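Long-range contacts in NAD nucleotidase (Haemophilus influenzae, PDB 3ZTV), which hydrolyses NAD to adenosine and nicotinamide riboside as a periplasmic zinc-dependent pyrophosphatase and 5'-nucleotidase: residues K9-S14 / D149-A154; Y229-D234 / V243-P248; R288-V293 / M327-L332; E356-I361 / K551-H556; A365-S370 / G384-R389. One frame throughout, in Å; residues are numbered along the deposited sequence.

Contact 1: residues K9-S14 / D149-A154; sequences KAVELS and DGEKIA
Asp149 CB lies 4.2 Å from Val11 CG1. The Asp149 carboxylate reaches the same strand through a water, which donates to Asp149 OD2 and accepts from Glu12 N at 3.0 Å. Asp149 and Gly150 form the two-residue turn between strands 143-148 and 151-159, both with positive phi. Glu151 comes next, with CG anti to its carbonyl carbon (chi1 -72°). This lays CG 3.6 Å from Val11 CG1, the two side chains crossing at a slant. The bend at chi2 (-68°) then brings OE2 to Lys9 N at 2.9 Å, in a hydrogen bond that enters 67° above the carboxylate plane. OE1 pairs with Lys197 and also bonds His8, so both carboxylate oxygens are held. The contact joins the two beta sheets of the calcineurin-like phosphoesterase domain near their ends. Strand 11-18 belongs to one sheet and strand 151-159 to the other, and the segments run 72° apart. Further along the strand, Ile153 extends its CG1 arm, and CD1 meets Leu13 CD1 tip to tip at 3.7 Å. Phe146, from strand 143-148, touches both of these side chains, and Lys197 also lies against Ile153.

Contact 2: residues Y229-D234 / V243-P248; sequences YLYGND and VIYEYP
The Tyr229 ring carries Ile244 CG2 over one face, a CH-pi contact 4.2 Å from the ring centroid. Tyr229, Tyr231 and Tyr245 form an aromatic cluster on a small beta-alpha-beta unit, in which helix 234-238 follows strand 230-232 and the chain returns as segment 243-248, paired in parallel with that strand. Ile244 CG2 also lies above a face of the Tyr245 ring, near its rim, so it sits against two rings. Tyr231 has the CB of Tyr245 over one face, 4.0 Å from its centroid, and the O of Tyr229 in plane at its edge. Tyr231 and Tyr245 lie side by side and point the same way, with their planes at 55°. The Tyr247 ring receives Tyr231 CB at its edge. The Tyr229 side chain is about 10 Å from a bound zinc ion. Parallel bridges pair Tyr231 with Tyr245 and Gly232 with Glu246. The backbone bonds are Ile244 N to Leu230 O at 2.8 Å, Gly232 N to Tyr245 O, and Tyr247 N to Gly232 O. Tyr245 N is buried here without a partner. Val243 CG1 packs 3.7 Å from Gly232 N. Tyr231 OH bonds Ser206. Glu246 OE1 forms a salt bridge with Arg237. Glu246 OE2 accepts from a water at 2.7 Å, and that water accepts from Asp234 N at 2.9 Å.

Contact 3: residues R288-V293 / M327-L332; sequences RKIPHV and MKSISL
Val293 bonds the other segment through both of its backbone polar atoms. Val293 N donates to Ser329 O at 2.8 Å, and Val293 O accepts from Ser331 N at 2.9 Å. Both bonds are close to straight at the hydrogen. Between them, Val293 and Ile330 form a parallel bridge with side chains on the same face of the sheet, and Ile330 CD1 reaches Val293 CB at 4.0 Å. Further back, the extended Lys328 chain carries CE to Ile290 CD1 at 3.5 Å, the two side chains crossing at about a right angle. The bend at chi4 (43°) sets Lys328 NZ close to the same methyl, at 3.6 Å. Ser329 CB packs 3.6 Å from Pro291 O. Strand 330-332 is in this way added to strand 284-295 as an edge strand, within this chain, of the seven-stranded sheet of the N-terminal half. A type I turn from Met327 to Ile330 leads into it. The turn is held from outside by Glu235 of helix 234-238, whose OE1 and OE2 accept from Ser329 N and Lys328 N. Ser329 OG bonds Asn233 ND2. Leu236 of the same helix touches Pro291, Val293 and Ser329. Ser331 OG is bonded to Asp334 and Lys52.

Contact 4: residues E356-I361 / K551-H556; sequences EIVGVI and KFMKKH
Strand 357-361 passes helix 551-555 at an axis distance of 6.6 Å and an angle of 66°, bringing Gly359 and Met553 to a CA-CA separation of 5.1 Å. Val358 and Gly359 form a classic beta bulge opposite Val421. Val358 turns its side chain to the helix and straddles two residues of it. Its CG1, placed between the backbone N and the carbonyl carbon (chi1 67°), sits 3.6 Å from Met553 CB. Its CG2 meets Lys554 CG at 3.5 Å, on the aliphatic part of that chain. Met553 does most of the remaining work. Bends at chi2 and chi3 bring its terminal methyl CE to the strand backbone, where it rests 3.6 Å from Gly359 CA. The same methyl is 3.8 Å from Val360 N and 4.0 Å from Ile361 CG1, the Met553 and Ile361 side chains crossing at about a right angle. The contact between the segments is therefore apolar. Phe390 of helix 386-396 touches both Ile361 and Met553 and extends this apolar patch. Strand 357-362 lies between strands 419-422 and 558-560 in a small mixed sheet, and helix 545-555 leads directly into strand 558-560.

Contact 5: residues A365-S370 / G384-R389; sequences AMPGGS and GSIATR
Pro367 O accepts from Ala387 N at 2.9 Å, in a nearly straight bond with the donor tilted 34° from the carbonyl plane. Ser385 CA adds a CA-H...O contact to the same oxygen at 3.4 Å. A loop carbonyl is thus tied to the first turn of helix 386-396. Ser385 is the N-cap residue of that helix and the centre of an inverse gamma turn. Its OG, anti to the backbone N (chi1 -166°), accepts from Thr388 OG1 at 2.7 Å. It also donates to a water, which in turn donates to Gly369 O at 2.9 Å. Apolar contacts add to this. Ile386 CG2 meets Met366 CG at 3.8 Å, the chains crossing near a right angle, while its CD1 lies alongside the proline ring, 3.8 Å from Pro367 CD. Ala387 CB rests 3.6 Å from Met366 O. The Ser385 side chain is about 6 Å from that of Arg373, a likely substrate-binding residue, and about 11 Å from bound adenosine, consistent with a place near the substrate site. Asp415 bonds Gly368 N, and Tyr468 of strand 467-470 bonds Ser385 N. The segment 365-370 lies in the loop that runs from strand 357-362 to helix 386-396.

The contacts fall into two groups along the chain. Contacts 1, 2 and 3 lie in the N-terminal, metal-binding half, contacts 4 and 5 in the C-terminal half that binds adenosine. Contacts 1 and 3 reach the same seven-stranded sheet and meet through a weak hydrogen bond between Ser14 and Arg288, though their centres are 25 Å apart. Contact 2 packs against contact 3, with centres 12 Å apart. Contacts 4 and 5 have centres about 18 Å apart and touch at Ile361 and Met366; the segments of contact 5 lie between those of contact 4 in sequence. The two groups are 41 to 62 Å apart between centres, and helix 337-353 lies between them in the chain, consistent with separate domains supplying the metal ligands and the nucleoside pocket.

Contact 1: residues K9-S14 / D149-A154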
# COMPACT_ATOMS: atom_id res chain seq x y z
N LYS A 9 -14.17 -23.15 22.62
CA LYS A 9 -14.70 -24.47 22.29
C LYS A 9 -14.62 -24.66 20.78
O LYS A 9 -14.59 -23.69 20.02
CB LYS A 9 -16.15 -24.58 22.75
CG LYS A 9 -16.74 -25.97 22.66
CD LYS A 9 -16.40 -26.80 23.89
CE LYS A 9 -16.88 -28.23 23.75
NZ LYS A 9 -16.54 -29.04 24.95
N ALA A 10 -14.58 -25.92 20.34
CA ALA A 10 -14.66 -26.24 18.92
C ALA A 10 -16.07 -25.94 18.41
O ALA A 10 -17.05 -26.16 19.12
CB ALA A 10 -14.31 -27.69 18.69
N VAL A 11 -16.18 -25.44 17.18
CA VAL A 11 -17.49 -25.23 16.57
C VAL A 11 -17.47 -25.56 15.09
O VAL A 11 -16.42 -25.53 14.45
CB VAL A 11 -18.00 -23.78 16.74
CG1 VAL A 11 -18.23 -23.46 18.20
CG2 VAL A 11 -17.05 -22.79 16.09
N GLU A 12 -18.65 -25.84 14.53
CA GLU A 12 -18.74 -26.10 13.10
C GLU A 12 -19.63 -25.08 12.39
O GLU A 12 -20.56 -24.53 12.98
CB GLU A 12 -19.20 -27.53 12.81
CG GLU A 12 -18.91 -27.98 11.38
CD GLU A 12 -19.05 -29.47 11.17
OE1 GLU A 12 -18.95 -30.24 12.16
OE2 GLU A 12 -19.28 -29.88 10.01
N LEU A 13 -19.30 -24.81 11.13
CA LEU A 13 -19.99 -23.84 10.30
C LEU A 13 -20.34 -24.49 8.97
O LEU A 13 -19.55 -25.27 8.44
CB LEU A 13 -19.06 -22.65 10.02
CG LEU A 13 -19.16 -21.30 10.71
CD1 LEU A 13 -18.19 -20.35 10.03
CD2 LEU A 13 -20.57 -20.73 10.64
N SER A 14 -21.49 -24.12 8.41
CA SER A 14 -21.89 -24.61 7.09
C SER A 14 -21.99 -23.44 6.12
O SER A 14 -23.00 -22.75 6.05
CB SER A 14 -23.22 -25.37 7.17
OG SER A 14 -23.06 -26.50 8.02
N ASP A 149 -22.79 -21.04 18.95
CA ASP A 149 -22.60 -21.86 20.14
C ASP A 149 -21.60 -21.21 21.10
O ASP A 149 -20.71 -21.88 21.63
CB ASP A 149 -22.13 -23.26 19.75
CG ASP A 149 -23.12 -23.97 18.84
OD1 ASP A 149 -24.34 -23.88 19.09
OD2 ASP A 149 -22.69 -24.62 17.86
N GLY A 150 -21.73 -19.90 21.30
CA GLY A 150 -20.92 -19.18 22.26
C GLY A 150 -19.60 -18.63 21.74
O GLY A 150 -18.95 -17.83 22.41
N GLU A 151 -19.20 -19.06 20.55
CA GLU A 151 -17.94 -18.63 19.95
C GLU A 151 -18.13 -17.47 18.98
O GLU A 151 -19.09 -17.45 18.23
CB GLU A 151 -17.28 -19.79 19.22
CG GLU A 151 -16.70 -20.84 20.13
CD GLU A 151 -15.52 -20.34 20.91
OE1 GLU A 151 -14.64 -19.66 20.32
OE2 GLU A 151 -15.45 -20.61 22.13
N LYS A 152 -17.20 -16.52 19.00
CA LYS A 152 -17.25 -15.41 18.05
C LYS A 152 -16.55 -15.74 16.74
O LYS A 152 -15.44 -16.27 16.73
CB LYS A 152 -16.67 -14.14 18.68
CG LYS A 152 -17.50 -13.63 19.85
CD LYS A 152 -17.06 -12.25 20.30
CE LYS A 152 -15.76 -12.30 21.08
NZ LYS A 152 -15.51 -11.01 21.77
N ILE A 153 -17.21 -15.43 15.63
CA ILE A 153 -16.62 -15.57 14.31
C ILE A 153 -16.74 -14.22 13.60
O ILE A 153 -17.82 -13.62 13.58
CB ILE A 153 -17.32 -16.67 13.49
CG1 ILE A 153 -17.26 -18.01 14.25
CG2 ILE A 153 -16.69 -16.80 12.11
CD1 ILE A 153 -17.89 -19.18 13.51
N ALA A 154 -15.64 -13.74 13.04
CA ALA A 154 -15.66 -12.48 12.31
C ALA A 154 -15.72 -12.73 10.81
O ALA A 154 -15.12 -13.68 10.30
CB ALA A 154 -14.42 -11.66 12.65
O HOH W 1 -20.89 -26.32 16.39

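Contact 2: residues Y229-D234 / V243-P248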
# COMPACT_ATOMS: atom_id res chain seq x y z
N TYR A 229 -14.40 -18.37 -11.76
CA TYR A 229 -13.87 -19.73 -11.90
C TYR A 229 -14.79 -20.78 -11.30
O TYR A 229 -15.26 -20.63 -10.15
CB TYR A 229 -12.51 -19.86 -11.21
CG TYR A 229 -11.37 -19.10 -11.84
CD1 TYR A 229 -11.43 -18.60 -13.13
CD2 TYR A 229 -10.19 -18.90 -11.12
CE1 TYR A 229 -10.35 -17.91 -13.68
CE2 TYR A 229 -9.11 -18.23 -11.66
CZ TYR A 229 -9.20 -17.73 -12.94
OH TYR A 229 -8.13 -17.05 -13.47
N LEU A 230 -15.01 -21.85 -12.06
CA LEU A 230 -15.64 -23.05 -11.50
C LEU A 230 -14.59 -23.82 -10.68
O LEU A 230 -13.60 -24.32 -11.23
CB LEU A 230 -16.20 -23.95 -12.62
CG LEU A 230 -16.83 -25.28 -12.17
CD1 LEU A 230 -18.00 -25.09 -11.22
CD2 LEU A 230 -17.26 -26.12 -13.38
N TYR A 231 -14.80 -23.89 -9.37
CA TYR A 231 -14.02 -24.78 -8.51
C TYR A 231 -14.86 -26.05 -8.44
O TYR A 231 -16.03 -26.01 -8.06
CB TYR A 231 -13.82 -24.19 -7.11
CG TYR A 231 -12.78 -23.07 -6.95
CD1 TYR A 231 -12.85 -21.91 -7.72
CD2 TYR A 231 -11.76 -23.17 -6.01
CE1 TYR A 231 -11.93 -20.89 -7.55
CE2 TYR A 231 -10.85 -22.15 -5.82
CZ TYR A 231 -10.93 -21.01 -6.61
OH TYR A 231 -10.02 -20.00 -6.41
N GLY A 232 -14.26 -27.18 -8.82
CA GLY A 232 -15.04 -28.39 -9.00
C GLY A 232 -14.42 -29.65 -8.42
O GLY A 232 -13.69 -29.61 -7.42
N ASN A 233 -14.71 -30.77 -9.07
CA ASN A 233 -14.28 -32.08 -8.60
C ASN A 233 -14.37 -33.06 -9.75
O ASN A 233 -14.70 -32.68 -10.88
CB ASN A 233 -15.16 -32.54 -7.43
CG ASN A 233 -16.64 -32.57 -7.79
OD1 ASN A 233 -17.02 -32.75 -8.95
ND2 ASN A 233 -17.49 -32.40 -6.79
N ASP A 234 -14.06 -34.32 -9.48
CA ASP A 234 -14.04 -35.33 -10.54
C ASP A 234 -15.38 -35.50 -11.25
O ASP A 234 -15.41 -35.69 -12.46
CB ASP A 234 -13.52 -36.67 -10.01
CG ASP A 234 -12.04 -36.63 -9.70
OD1 ASP A 234 -11.33 -35.75 -10.24
OD2 ASP A 234 -11.58 -37.49 -8.91
N VAL A 243 -13.80 -26.77 -15.18
CA VAL A 243 -13.24 -26.79 -13.84
C VAL A 243 -11.82 -26.24 -13.83
O VAL A 243 -10.96 -26.73 -14.56
CB VAL A 243 -13.25 -28.21 -13.27
CG1 VAL A 243 -12.59 -28.23 -11.90
CG2 VAL A 243 -14.67 -28.74 -13.19
N ILE A 244 -11.58 -25.23 -13.00
CA ILE A 244 -10.27 -24.59 -12.93
C ILE A 244 -9.44 -25.12 -11.77
O ILE A 244 -8.25 -25.40 -11.92
CB ILE A 244 -10.40 -23.05 -12.82
CG1 ILE A 244 -11.27 -22.50 -13.95
CG2 ILE A 244 -9.03 -22.38 -12.82
CD1 ILE A 244 -10.77 -22.84 -15.35
N TYR A 245 -10.08 -25.27 -10.61
CA TYR A 245 -9.43 -25.72 -9.39
C TYR A 245 -10.34 -26.69 -8.66
O TYR A 245 -11.54 -26.71 -8.91
CB TYR A 245 -9.20 -24.52 -8.46
CG TYR A 245 -8.20 -23.51 -8.93
CD1 TYR A 245 -6.89 -23.87 -9.20
CD2 TYR A 245 -8.54 -22.17 -9.05
CE1 TYR A 245 -5.95 -22.94 -9.61
CE2 TYR A 245 -7.61 -21.22 -9.46
CZ TYR A 245 -6.32 -21.61 -9.74
OH TYR A 245 -5.40 -20.67 -10.14
N GLU A 246 -9.77 -27.46 -7.74
CA GLU A 246 -10.56 -28.28 -6.83
C GLU A 246 -11.32 -27.43 -5.81
O GLU A 246 -10.80 -26.41 -5.33
CB GLU A 246 -9.65 -29.29 -6.12
CG GLU A 246 -10.38 -30.39 -5.35
CD GLU A 246 -10.99 -31.45 -6.25
OE1 GLU A 246 -10.57 -31.58 -7.42
OE2 GLU A 246 -11.89 -32.16 -5.77
N TYR A 247 -12.54 -27.84 -5.49
CA TYR A 247 -13.34 -27.17 -4.47
C TYR A 247 -13.08 -27.80 -3.10
O TYR A 247 -13.42 -28.96 -2.89
CB TYR A 247 -14.84 -27.31 -4.83
CG TYR A 247 -15.72 -26.52 -3.90
CD1 TYR A 247 -16.17 -27.07 -2.70
CD2 TYR A 247 -16.08 -25.20 -4.19
CE1 TYR A 247 -16.94 -26.33 -1.82
CE2 TYR A 247 -16.86 -24.47 -3.33
CZ TYR A 247 -17.28 -25.03 -2.13
OH TYR A 247 -18.04 -24.32 -1.23
N PRO A 248 -12.44 -27.07 -2.16
CA PRO A 248 -11.76 -25.78 -2.21
C PRO A 248 -10.26 -25.98 -2.44
O PRO A 248 -9.79 -27.12 -2.39
CB PRO A 248 -11.97 -25.25 -0.79
CG PRO A 248 -11.78 -26.50 0.05
CD PRO A 248 -12.44 -27.60 -0.78
O HOH W 2 -12.40 -34.52 -7.08

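Contact 3: residues R288-V293 / M327-L332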
# COMPACT_ATOMS: atom_id res chain seq x y z
N ARG A 288 -17.09 -31.24 4.70
CA ARG A 288 -18.00 -31.44 3.58
C ARG A 288 -17.59 -30.44 2.51
O ARG A 288 -17.25 -29.30 2.85
CB ARG A 288 -19.45 -31.18 4.01
CG ARG A 288 -20.49 -31.27 2.88
CD ARG A 288 -21.90 -31.03 3.41
NE ARG A 288 -22.04 -29.70 3.99
CZ ARG A 288 -22.10 -29.44 5.29
NH1 ARG A 288 -22.02 -30.41 6.18
NH2 ARG A 288 -22.21 -28.19 5.71
N LYS A 289 -17.59 -30.84 1.25
CA LYS A 289 -17.18 -29.96 0.17
C LYS A 289 -17.90 -30.37 -1.11
O LYS A 289 -17.55 -31.36 -1.75
CB LYS A 289 -15.66 -29.98 -0.02
CG LYS A 289 -15.01 -31.36 0.05
CD LYS A 289 -13.51 -31.26 -0.19
CE LYS A 289 -12.84 -32.64 -0.21
NZ LYS A 289 -13.26 -33.44 -1.40
N ILE A 290 -18.93 -29.60 -1.47
CA ILE A 290 -19.74 -29.89 -2.65
C ILE A 290 -20.03 -28.62 -3.43
O ILE A 290 -20.69 -27.71 -2.91
CB ILE A 290 -21.08 -30.53 -2.28
CG1 ILE A 290 -20.90 -31.69 -1.31
CG2 ILE A 290 -21.82 -30.98 -3.55
CD1 ILE A 290 -22.21 -32.18 -0.70
N PRO A 291 -19.53 -28.52 -4.66
CA PRO A 291 -19.99 -27.45 -5.56
C PRO A 291 -21.25 -27.90 -6.31
O PRO A 291 -21.15 -28.69 -7.25
CB PRO A 291 -18.81 -27.29 -6.52
CG PRO A 291 -18.19 -28.65 -6.59
CD PRO A 291 -18.49 -29.36 -5.28
N HIS A 292 -22.41 -27.41 -5.89
CA HIS A 292 -23.68 -27.84 -6.51
C HIS A 292 -23.96 -27.07 -7.80
O HIS A 292 -24.23 -25.87 -7.76
CB HIS A 292 -24.86 -27.58 -5.58
CG HIS A 292 -24.82 -28.36 -4.30
ND1 HIS A 292 -24.25 -27.89 -3.13
CD2 HIS A 292 -25.31 -29.59 -4.00
CE1 HIS A 292 -24.39 -28.79 -2.17
NE2 HIS A 292 -25.03 -29.83 -2.68
N VAL A 293 -23.92 -27.76 -8.94
CA VAL A 293 -24.34 -27.15 -10.20
C VAL A 293 -25.85 -27.29 -10.35
O VAL A 293 -26.40 -28.40 -10.29
CB VAL A 293 -23.62 -27.79 -11.40
CG1 VAL A 293 -24.18 -27.24 -12.71
CG2 VAL A 293 -22.14 -27.53 -11.32
N MET A 327 -25.56 -38.15 -9.67
CA MET A 327 -24.41 -37.32 -9.32
C MET A 327 -24.67 -36.40 -8.13
O MET A 327 -25.64 -35.64 -8.11
CB MET A 327 -23.96 -36.51 -10.52
CG MET A 327 -23.61 -37.40 -11.69
SD MET A 327 -23.20 -36.49 -13.18
CE MET A 327 -21.75 -35.62 -12.61
N LYS A 328 -23.77 -36.46 -7.16
CA LYS A 328 -23.86 -35.67 -5.94
C LYS A 328 -23.77 -34.16 -6.20
O LYS A 328 -24.36 -33.36 -5.48
CB LYS A 328 -22.76 -36.11 -4.97
CG LYS A 328 -22.78 -35.42 -3.63
CD LYS A 328 -21.95 -36.20 -2.61
CE LYS A 328 -22.22 -35.68 -1.20
NZ LYS A 328 -23.68 -35.44 -1.00
N SER A 329 -23.01 -33.78 -7.22
CA SER A 329 -22.70 -32.37 -7.47
C SER A 329 -23.63 -31.71 -8.49
O SER A 329 -23.42 -30.56 -8.86
CB SER A 329 -21.25 -32.22 -7.94
OG SER A 329 -20.36 -32.89 -7.06
N ILE A 330 -24.63 -32.45 -8.97
CA ILE A 330 -25.67 -31.91 -9.85
C ILE A 330 -26.96 -31.86 -9.07
O ILE A 330 -27.35 -32.84 -8.43
CB ILE A 330 -25.87 -32.80 -11.12
CG1 ILE A 330 -24.58 -32.90 -11.93
CG2 ILE A 330 -27.05 -32.28 -11.96
CD1 ILE A 330 -24.07 -31.57 -12.47
N SER A 331 -27.65 -30.72 -9.11
CA SER A 331 -28.93 -30.60 -8.45
C SER A 331 -29.97 -30.24 -9.51
O SER A 331 -29.91 -29.18 -10.12
CB SER A 331 -28.87 -29.51 -7.39
OG SER A 331 -30.04 -29.50 -6.59
N LEU A 332 -30.93 -31.13 -9.73
CA LEU A 332 -31.92 -30.94 -10.80
C LEU A 332 -33.21 -30.27 -10.34
O LEU A 332 -33.80 -30.64 -9.32
CB LEU A 332 -32.28 -32.27 -11.47
CG LEU A 332 -31.14 -33.02 -12.16
CD1 LEU A 332 -31.55 -34.45 -12.47
CD2 LEU A 332 -30.70 -32.31 -13.43

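Contact 4: residues E356-I361 / K551-H556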
# COMPACT_ATOMS: atom_id res chain seq x y z
N GLU A 356 -39.37 -0.00 -24.99
CA GLU A 356 -39.23 1.45 -24.88
C GLU A 356 -38.00 1.96 -25.63
O GLU A 356 -37.05 1.22 -25.86
CB GLU A 356 -39.22 1.90 -23.41
CG GLU A 356 -40.55 1.67 -22.71
CD GLU A 356 -40.60 2.22 -21.29
OE1 GLU A 356 -39.55 2.64 -20.77
OE2 GLU A 356 -41.70 2.21 -20.69
N ILE A 357 -38.04 3.23 -26.02
CA ILE A 357 -37.00 3.81 -26.84
C ILE A 357 -35.82 4.27 -25.99
O ILE A 357 -36.00 4.97 -24.99
CB ILE A 357 -37.56 4.99 -27.66
CG1 ILE A 357 -38.68 4.50 -28.58
CG2 ILE A 357 -36.46 5.68 -28.45
CD1 ILE A 357 -39.51 5.61 -29.20
N VAL A 358 -34.62 3.85 -26.38
CA VAL A 358 -33.41 4.27 -25.67
C VAL A 358 -32.76 5.47 -26.36
O VAL A 358 -32.09 6.27 -25.71
CB VAL A 358 -32.39 3.12 -25.49
CG1 VAL A 358 -31.81 2.68 -26.82
CG2 VAL A 358 -31.28 3.53 -24.54
N GLY A 359 -32.97 5.60 -27.66
CA GLY A 359 -32.45 6.75 -28.38
C GLY A 359 -32.99 6.81 -29.80
O GLY A 359 -33.64 5.88 -30.26
N VAL A 360 -32.70 7.91 -30.48
CA VAL A 360 -33.15 8.13 -31.84
C VAL A 360 -31.94 8.45 -32.70
O VAL A 360 -31.08 9.25 -32.30
CB VAL A 360 -34.16 9.29 -31.93
CG1 VAL A 360 -34.56 9.56 -33.37
CG2 VAL A 360 -35.38 8.98 -31.09
N ILE A 361 -31.85 7.82 -33.86
CA ILE A 361 -30.79 8.12 -34.81
C ILE A 361 -31.35 8.92 -35.98
O ILE A 361 -32.36 8.55 -36.57
CB ILE A 361 -30.12 6.84 -35.34
CG1 ILE A 361 -29.50 6.04 -34.18
CG2 ILE A 361 -29.05 7.19 -36.37
CD1 ILE A 361 -28.95 4.69 -34.59
N LYS A 551 -25.96 1.69 -23.52
CA LYS A 551 -25.32 2.82 -22.84
C LYS A 551 -25.00 3.96 -23.81
O LYS A 551 -25.17 5.14 -23.48
CB LYS A 551 -24.02 2.40 -22.17
CG LYS A 551 -24.18 1.47 -21.00
CD LYS A 551 -22.83 1.27 -20.33
CE LYS A 551 -22.89 0.20 -19.26
NZ LYS A 551 -21.58 0.03 -18.58
N PHE A 552 -24.51 3.61 -24.99
CA PHE A 552 -24.15 4.62 -25.99
C PHE A 552 -25.37 5.45 -26.39
O PHE A 552 -25.30 6.67 -26.46
CB PHE A 552 -23.50 3.96 -27.21
CG PHE A 552 -23.01 4.93 -28.24
CD1 PHE A 552 -23.85 5.38 -29.24
CD2 PHE A 552 -21.70 5.39 -28.22
CE1 PHE A 552 -23.41 6.28 -30.19
CE2 PHE A 552 -21.25 6.28 -29.17
CZ PHE A 552 -22.11 6.73 -30.16
N MET A 553 -26.50 4.79 -26.64
CA MET A 553 -27.70 5.52 -26.99
C MET A 553 -28.22 6.37 -25.84
O MET A 553 -28.77 7.45 -26.06
CB MET A 553 -28.80 4.57 -27.50
CG MET A 553 -28.44 3.82 -28.79
SD MET A 553 -28.00 4.91 -30.17
CE MET A 553 -29.37 6.05 -30.20
N LYS A 554 -28.05 5.90 -24.61
CA LYS A 554 -28.45 6.71 -23.46
C LYS A 554 -27.63 7.99 -23.39
O LYS A 554 -28.12 9.03 -22.94
CB LYS A 554 -28.29 5.93 -22.16
CG LYS A 554 -29.32 4.83 -21.94
CD LYS A 554 -29.15 4.20 -20.57
CE LYS A 554 -30.18 3.11 -20.31
NZ LYS A 554 -31.53 3.67 -20.03
N LYS A 555 -26.38 7.92 -23.83
CA LYS A 555 -25.48 9.07 -23.83
C LYS A 555 -25.78 9.98 -25.01
O LYS A 555 -25.65 11.21 -24.92
CB LYS A 555 -24.02 8.62 -23.87
CG LYS A 555 -23.02 9.75 -23.67
CD LYS A 555 -21.58 9.25 -23.76
CE LYS A 555 -21.23 8.84 -25.18
NZ LYS A 555 -19.75 8.77 -25.44
N HIS A 556 -26.19 9.37 -26.12
CA HIS A 556 -26.54 10.10 -27.34
C HIS A 556 -27.98 9.82 -27.73
O HIS A 556 -28.23 9.17 -28.75
CB HIS A 556 -25.65 9.66 -28.50
CG HIS A 556 -24.19 9.93 -28.29
ND1 HIS A 556 -23.28 8.94 -28.00
CD2 HIS A 556 -23.48 11.08 -28.36
CE1 HIS A 556 -22.08 9.47 -27.90
NE2 HIS A 556 -22.17 10.77 -28.10

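Contact 5: residues A365-S370 / G384-R389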
# COMPACT_ATOMS: atom_id res chain seq x y z
N ALA A 365 -28.49 6.04 -43.31
CA ALA A 365 -28.18 4.69 -42.87
C ALA A 365 -26.68 4.50 -42.75
O ALA A 365 -25.91 5.01 -43.56
CB ALA A 365 -28.77 3.68 -43.84
N MET A 366 -26.26 3.76 -41.72
CA MET A 366 -24.86 3.38 -41.56
C MET A 366 -24.69 1.96 -42.10
O MET A 366 -25.16 1.00 -41.49
CB MET A 366 -24.46 3.48 -40.09
CG MET A 366 -24.32 4.92 -39.60
SD MET A 366 -24.11 5.08 -37.81
CE MET A 366 -25.76 4.71 -37.22
N PRO A 367 -24.03 1.83 -43.26
CA PRO A 367 -23.95 0.52 -43.92
C PRO A 367 -23.26 -0.52 -43.05
O PRO A 367 -22.28 -0.22 -42.37
CB PRO A 367 -23.12 0.80 -45.18
CG PRO A 367 -23.28 2.27 -45.42
CD PRO A 367 -23.41 2.90 -44.07
N GLY A 368 -23.80 -1.74 -43.07
CA GLY A 368 -23.24 -2.87 -42.35
C GLY A 368 -23.59 -4.16 -43.06
O GLY A 368 -23.95 -4.15 -44.24
N GLY A 369 -23.49 -5.27 -42.35
CA GLY A 369 -23.81 -6.56 -42.92
C GLY A 369 -22.75 -7.03 -43.90
O GLY A 369 -21.74 -6.37 -44.11
N SER A 370 -23.01 -8.18 -44.52
CA SER A 370 -22.02 -8.82 -45.37
C SER A 370 -21.59 -7.98 -46.58
O SER A 370 -20.41 -7.95 -46.94
CB SER A 370 -22.53 -10.18 -45.84
OG SER A 370 -21.55 -10.86 -46.61
N GLY A 384 -17.31 1.44 -46.54
CA GLY A 384 -17.46 0.10 -46.02
C GLY A 384 -18.43 0.07 -44.85
O GLY A 384 -19.47 0.73 -44.88
N SER A 385 -18.07 -0.67 -43.81
CA SER A 385 -18.99 -0.94 -42.72
C SER A 385 -18.97 0.15 -41.64
O SER A 385 -18.36 -0.02 -40.58
CB SER A 385 -18.69 -2.30 -42.09
OG SER A 385 -19.76 -2.70 -41.26
N ILE A 386 -19.65 1.27 -41.91
CA ILE A 386 -19.75 2.34 -40.93
C ILE A 386 -20.43 1.84 -39.65
O ILE A 386 -20.11 2.28 -38.55
CB ILE A 386 -20.52 3.57 -41.50
CG1 ILE A 386 -19.79 4.13 -42.72
CG2 ILE A 386 -20.66 4.64 -40.44
CD1 ILE A 386 -20.51 5.29 -43.40
N ALA A 387 -21.36 0.90 -39.81
CA ALA A 387 -22.02 0.30 -38.65
C ALA A 387 -21.02 -0.36 -37.71
O ALA A 387 -21.20 -0.33 -36.49
CB ALA A 387 -23.11 -0.68 -39.09
N THR A 388 -19.96 -0.95 -38.26
CA THR A 388 -18.91 -1.54 -37.42
C THR A 388 -18.14 -0.48 -36.65
O THR A 388 -17.82 -0.67 -35.47
CB THR A 388 -17.95 -2.42 -38.25
OG1 THR A 388 -18.70 -3.46 -38.90
CG2 THR A 388 -16.91 -3.06 -37.34
N ARG A 389 -17.84 0.65 -37.29
CA ARG A 389 -17.24 1.78 -36.58
C ARG A 389 -18.14 2.21 -35.42
O ARG A 389 -17.66 2.47 -34.32
CB ARG A 389 -16.95 2.95 -37.54
CG ARG A 389 -16.26 4.15 -36.89
CD ARG A 389 -17.25 5.22 -36.49
NE ARG A 389 -16.63 6.33 -35.77
CZ ARG A 389 -16.36 7.52 -36.29
NH1 ARG A 389 -16.65 7.78 -37.56
NH2 ARG A 389 -15.81 8.46 -35.54
O HOH W 3 -20.28 -5.22 -41.90